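Local coordinates for putative NADPH:quinone oxidoreductase (Ralstonia eutropha, PDB 3IUP), which binds NADPH and is thought to use it as the reductant for quinones, as a member of the medium-chain dehydrogenase/reductase superfamily, at residues A[203-206]-A[207-210]; A[226-229]-A[230-234]. All blocks are in the same frame, centred on the assembly; numbering follows the deposited sequence.

Contact 1 (A[203-206]-A[207-210]). With NDP (NADPH dihydro-nicotinamide-adenine-dinucleotide phosphate), chain C.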
loop_
_atom_site.group_PDB
_atom_site.type_symbol
_atom_site.label_atom_id
_atom_site.label_comp_id
_atom_site.label_asym_id
_atom_site.label_seq_id
_atom_site.Cartn_x
_atom_site.Cartn_y
_atom_site.Cartn_z
ATOM N N VAL A 203 14.656 12.199 10.131
ATOM C CA VAL A 203 15.728 12.754 9.301
ATOM C C VAL A 203 16.798 11.695 9.060
ATOM O O VAL A 203 16.721 10.600 9.622
ATOM C CB VAL A 203 16.357 14.010 9.971
ATOM C CG1 VAL A 203 15.323 15.118 10.144
ATOM C CG2 VAL A 203 16.999 13.632 11.325
ATOM N N ARG A 204 17.816 12.008 8.272
ATOM C CA ARG A 204 18.882 11.034 8.020
ATOM C C ARG A 204 20.254 11.388 8.515
ATOM O O ARG A 204 21.169 10.582 8.368
ATOM C CB ARG A 204 18.935 10.635 6.550
ATOM C CG ARG A 204 19.515 11.649 5.620
ATOM C CD ARG A 204 19.849 10.916 4.291
ATOM N NE ARG A 204 20.271 11.806 3.216
ATOM C CZ ARG A 204 20.616 11.382 1.989
ATOM N NH1 ARG A 204 20.618 10.069 1.687
ATOM N NH2 ARG A 204 20.979 12.251 1.050
ATOM N N LYS A 205 20.395 12.576 9.098
ATOM C CA LYS A 205 21.696 13.092 9.577
ATOM C C LYS A 205 21.349 13.794 10.893
ATOM O O LYS A 205 20.332 14.486 10.994
ATOM C CB LYS A 205 22.347 14.100 8.597
ATOM C CG LYS A 205 22.906 13.534 7.301
ATOM C CD LYS A 205 23.562 14.611 6.392
ATOM C CE LYS A 205 24.162 14.029 5.064
ATOM N NZ LYS A 205 23.201 13.611 3.947
ATOM N N GLN A 206 22.206 13.661 11.890
ATOM C CA GLN A 206 21.966 14.387 13.128
ATOM C C GLN A 206 21.883 15.904 12.980
ATOM O O GLN A 206 21.079 16.540 13.639
ATOM C CB GLN A 206 23.022 14.025 14.152
ATOM C CG GLN A 206 22.743 14.595 15.525
ATOM C CD GLN A 206 21.481 14.072 16.187
ATOM O OE1 GLN A 206 21.016 12.973 15.910
ATOM N NE2 GLN A 206 20.905 14.890 17.060
ATOM N N GLU A 207 22.696 16.506 12.117
ATOM C CA GLU A 207 22.627 17.960 11.942
ATOM C C GLU A 207 21.221 18.402 11.492
ATOM O O GLU A 207 20.787 19.532 11.746
ATOM C CB GLU A 207 23.705 18.456 10.970
ATOM C CG GLU A 207 23.521 18.015 9.586
ATOM C CD GLU A 207 24.676 18.399 8.658
ATOM O OE1 GLU A 207 25.672 19.035 9.103
ATOM O OE2 GLU A 207 24.571 18.046 7.476
ATOM N N GLN A 208 20.507 17.517 10.798
ATOM C CA GLN A 208 19.133 17.819 10.427
ATOM C C GLN A 208 18.198 17.780 11.624
ATOM O O GLN A 208 17.241 18.543 11.697
ATOM C CB GLN A 208 18.649 16.815 9.351
ATOM C CG GLN A 208 19.407 16.942 8.080
ATOM C CD GLN A 208 19.259 15.764 7.135
ATOM O OE1 GLN A 208 18.386 14.880 7.307
ATOM N NE2 GLN A 208 20.154 15.720 6.140
ATOM N N ALA A 209 18.447 16.870 12.553
ATOM C CA ALA A 209 17.714 16.855 13.800
ATOM C C ALA A 209 17.981 18.120 14.614
ATOM O O ALA A 209 17.066 18.713 15.147
ATOM C CB ALA A 209 18.047 15.583 14.613
ATOM N N ASP A 210 19.245 18.561 14.666
ATOM C CA ASP A 210 19.582 19.814 15.327
ATOM C C ASP A 210 18.762 20.985 14.738
ATOM O O ASP A 210 18.236 21.802 15.487
ATOM C CB ASP A 210 21.074 20.124 15.149
ATOM C CG ASP A 210 21.989 19.018 15.716
ATOM O OD1 ASP A 210 21.514 18.229 16.564
ATOM O OD2 ASP A 210 23.188 18.955 15.303
HETATM P PA NDP C . 14.295 19.936 -0.319
HETATM O O1A NDP C . 14.082 21.174 0.402
HETATM O O2A NDP C . 15.187 19.931 -1.499
HETATM O O5B NDP C . 14.890 18.893 0.821
HETATM C C5B NDP C . 15.106 17.542 0.398
HETATM C C4B NDP C . 15.448 16.717 1.601
HETATM O O4B NDP C . 15.606 15.412 1.126
HETATM C C3B NDP C . 16.757 17.151 2.281
HETATM O O3B NDP C . 16.677 17.278 3.685
HETATM C C2B NDP C . 17.724 15.989 1.960
HETATM O O2B NDP C . 18.656 15.698 3.000
HETATM C C1B NDP C . 16.743 14.839 1.784
HETATM N N9A NDP C . 17.250 13.767 0.917
HETATM C C8A NDP C . 17.778 13.948 -0.345
HETATM N N7A NDP C . 18.058 12.744 -0.872
HETATM C C5A NDP C . 17.701 11.768 0.039
HETATM C C6A NDP C . 17.763 10.360 0.054
HETATM N N6A NDP C . 18.322 9.631 -0.929
HETATM N N1A NDP C . 17.297 9.680 1.160
HETATM C C2A NDP C . 16.814 10.337 2.248
HETATM N N3A NDP C . 16.753 11.712 2.230
HETATM C C4A NDP C . 17.187 12.413 1.156
HETATM O O3 NDP C . 12.948 19.213 -0.845
HETATM P PN NDP C . 11.507 19.812 -0.842
HETATM O O1N NDP C . 11.070 20.293 0.446
HETATM O O2N NDP C . 11.289 20.748 -1.997
HETATM O O5D NDP C . 10.659 18.462 -1.180
HETATM C C5D NDP C . 10.519 17.453 -0.167
HETATM C C4D NDP C . 9.934 16.187 -0.784
HETATM O O4D NDP C . 8.524 16.431 -0.972
HETATM C C3D NDP C . 10.521 15.758 -2.144
HETATM O O3D NDP C . 10.630 14.352 -2.237
HETATM C C2D NDP C . 9.448 16.240 -3.106
HETATM O O2D NDP C . 9.418 15.589 -4.368
HETATM C C1D NDP C . 8.206 15.926 -2.268
HETATM N N1N NDP C . 6.972 16.571 -2.773
HETATM C C2N NDP C . 6.026 15.738 -3.272
HETATM C C3N NDP C . 4.851 16.221 -3.785
HETATM C C7N NDP C . 3.750 15.269 -4.211
HETATM O O7N NDP C . 2.646 15.846 -4.833
HETATM N N7N NDP C . 3.792 13.939 -4.054
HETATM C C4N NDP C . 4.477 17.632 -3.546
HETATM C C5N NDP C . 5.588 18.472 -2.966
HETATM C C6N NDP C . 6.797 17.899 -2.592
HETATM P P2B NDP C . 20.259 15.519 2.681
HETATM O O1X NDP C . 20.917 16.875 2.969
HETATM O O2X NDP C . 20.528 15.081 1.244
HETATM O O3X NDP C . 20.706 14.437 3.676
HETATM O O HOH W 1 22.519 16.664 18.433
#
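Gln208 uses both ends of its amide where it meets Arg204 and Lys205, one on the backbone and one on the cofactor. OE1 of Gln208 accepts the backbone N-H of Arg204 (N to OE1 3.1 Å), the donor tilted 33° from the carbonyl plane, and this leaves NE2 turned to the adenosine 2'-phosphate of NADPH. There NE2 of Gln208 reaches O3X at 2.8 Å. The same oxygen takes two further bonds, from Arg204 NE at 2.7 Å and from Lys205 NZ at 2.6 Å, while Arg204 NH2 turns to O2X. The extended Arg204 chain also lays one guanidinium face against the adenine, whose C5A sits 3.4 Å above that plane. Lys205 runs straight until its last torsion (chi4 74°), which bends NZ in to the phosphate. Such a cluster after the second strand of a Rossmann-type domain is a classic way of recognising NADPH by its 2'-phosphate. Lys205 is the N-cap residue of helix 206-214, and its O receives weak bonds from Gln208 N and Ala209 N. The next carbonyl, Gln206 O, takes the backbone N of Asp210 at 2.9 Å. Gln206 NE2 makes a weak bond to Asp210 OD1, amide and carboxylate planes 64° apart, and a water joins the same atoms, donating to OD1 at 2.6 Å; Gln206 OE1 takes a weak bond from Asn222 ND2. Val203 CG2 packs on the methyl of Ala209.

Contact 2 (A[226-229]-A[230-234]); sequences PTFM and QDLTE
Thr227 and Asp231 are joined twice at the start of helix 228-239. Asp231 N donates to Thr227 O at 2.8 Å, and Thr227 OG1 donates to Asp231 OD1 at 3.0 Å, meeting the carboxylate oxygen on its syn side and 27° out of plane. Asp231 has CG anti to its carbonyl carbon, beside the backbone N (chi1 -57°), which turns the carboxylate back toward Thr227; its other oxygen, OD2, is hydrogen-bonded to Ser225 OG, tying it to the loop entering the helix. Thr227 holds the N-cap position, but its hydroxyl serves this aspartate and makes no capping bond.

Further along, Met229 O, in a selenomethionine, accepts two bonds from Thr233: N at 2.9 Å and OG1 at 2.8 Å, which arrive from opposite faces of the carbonyl plane. On the inner side, Phe228 and Leu232 run side by side in the same direction, Phe228 CZ lying 3.9 Å from Leu232 CD2. Leu232 packs on Val200 of strand 199-203, and Phe228 on Cys221 of strand 220-222 and on Leu253 and Gln256 of helix 253-266. An apolar side turned to the sheet and a polar Thr-Asp pair at the N-terminus suit a helix that packs on the parallel sheet of a Rossmann-type domain.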
loop_
_atom_site.group_PDB
_atom_site.type_symbol
_atom_site.label_atom_id
_atom_site.label_comp_id
_atom_site.label_asym_id
_atom_site.label_seq_id
_atom_site.Cartn_x
_atom_site.Cartn_y
_atom_site.Cartn_z
ATOM N N PRO A 226 21.926 4.628 16.243
ATOM C CA PRO A 226 21.908 3.184 16.550
ATOM C C PRO A 226 20.717 2.749 17.356
ATOM O O PRO A 226 20.488 1.562 17.463
ATOM C CB PRO A 226 23.193 2.968 17.379
ATOM C CG PRO A 226 23.497 4.358 17.925
ATOM C CD PRO A 226 23.119 5.279 16.811
ATOM N N THR A 227 19.957 3.662 17.916
ATOM C CA THR A 227 18.715 3.286 18.607
ATOM C C THR A 227 17.448 3.795 17.885
ATOM O O THR A 227 16.424 4.019 18.527
ATOM C CB THR A 227 18.677 3.846 20.024
ATOM O OG1 THR A 227 18.907 5.255 19.968
ATOM C CG2 THR A 227 19.785 3.173 20.935
ATOM N N PHE A 228 17.544 4.005 16.579
ATOM C CA PHE A 228 16.434 4.563 15.767
ATOM C C PHE A 228 15.102 3.874 16.035
ATOM O O PHE A 228 14.100 4.537 16.308
ATOM C CB PHE A 228 16.799 4.442 14.279
ATOM C CG PHE A 228 15.715 4.923 13.337
ATOM C CD1 PHE A 228 15.206 6.201 13.451
ATOM C CD2 PHE A 228 15.198 4.084 12.352
ATOM C CE1 PHE A 228 14.195 6.659 12.587
ATOM C CE2 PHE A 228 14.208 4.544 11.491
ATOM C CZ PHE A 228 13.710 5.816 11.625
HETATM N N MSE A 229 15.075 2.549 15.948
HETATM C CA MSE A 229 13.799 1.822 16.102
HETATM C C MSE A 229 13.196 2.037 17.495
HETATM O O MSE A 229 12.005 2.295 17.648
HETATM C CB MSE A 229 13.909 0.327 15.747
HETATM C CG MSE A 229 14.445 0.024 14.404
HETATM SE SE MSE A 229 13.135 0.583 12.975
HETATM C CE MSE A 229 12.100 -1.048 13.027
ATOM N N GLN A 230 14.024 1.976 18.536
ATOM C CA GLN A 230 13.531 2.322 19.842
ATOM C C GLN A 230 13.046 3.767 19.968
ATOM O O GLN A 230 12.003 4.025 20.568
ATOM C CB GLN A 230 14.620 2.040 20.861
ATOM C CG GLN A 230 14.355 2.468 22.285
ATOM C CD GLN A 230 15.616 2.230 23.125
ATOM O OE1 GLN A 230 16.287 1.201 22.956
ATOM N NE2 GLN A 230 15.996 3.208 23.941
ATOM N N ASP A 231 13.817 4.716 19.426
ATOM C CA ASP A 231 13.463 6.142 19.501
ATOM C C ASP A 231 12.110 6.370 18.769
ATOM O O ASP A 231 11.232 7.071 19.253
ATOM C CB ASP A 231 14.483 7.025 18.746
ATOM C CG ASP A 231 15.940 6.876 19.207
ATOM O OD1 ASP A 231 16.195 6.444 20.359
ATOM O OD2 ASP A 231 16.841 7.243 18.359
ATOM N N LEU A 232 11.977 5.753 17.596
ATOM C CA LEU A 232 10.793 5.929 16.761
ATOM C C LEU A 232 9.590 5.328 17.441
ATOM O O LEU A 232 8.537 5.986 17.580
ATOM C CB LEU A 232 11.023 5.340 15.345
ATOM C CG LEU A 232 9.830 5.388 14.402
ATOM C CD1 LEU A 232 9.258 6.848 14.386
ATOM C CD2 LEU A 232 10.182 4.852 13.016
ATOM N N THR A 233 9.770 4.142 18.003
ATOM C CA THR A 233 8.680 3.485 18.717
ATOM C C THR A 233 8.219 4.354 19.900
ATOM O O THR A 233 7.021 4.573 20.109
ATOM C CB THR A 233 9.041 2.058 19.157
ATOM O OG1 THR A 233 9.437 1.263 18.034
ATOM C CG2 THR A 233 7.848 1.386 19.890
ATOM N N GLU A 234 9.169 4.908 20.659
ATOM C CA GLU A 234 8.797 5.793 21.774
ATOM C C GLU A 234 8.040 7.017 21.284
ATOM O O GLU A 234 7.083 7.409 21.871
ATOM C CB GLU A 234 10.024 6.314 22.535
ATOM C CG GLU A 234 10.823 5.290 23.266
ATOM C CD GLU A 234 12.140 5.891 23.866
ATOM O OE1 GLU A 234 12.158 7.121 24.121
ATOM O OE2 GLU A 234 13.138 5.139 24.064
#

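Contacts 1 and 2 illustrate how successive strand-to-helix connections of one parallel sheet can take on different work. Residues 203-210 leave strand 199-203 and residues 226-234 follow strand 220-222, its neighbour in the sheet; Val203 is itself hydrogen-bonded through its backbone to Cys221 and Ala223. The centres of the two contacts lie 14 Å apart, with nearest atoms about 6 Å apart and no direct touch. Contact 1 meets NADPH itself, whereas in contact 2 the side chain of Phe228 stays about 11 Å from a bound cofactor. The link between them is thus indirect: Phe228 and Leu232 pack on Ile202, the residue just before Val203.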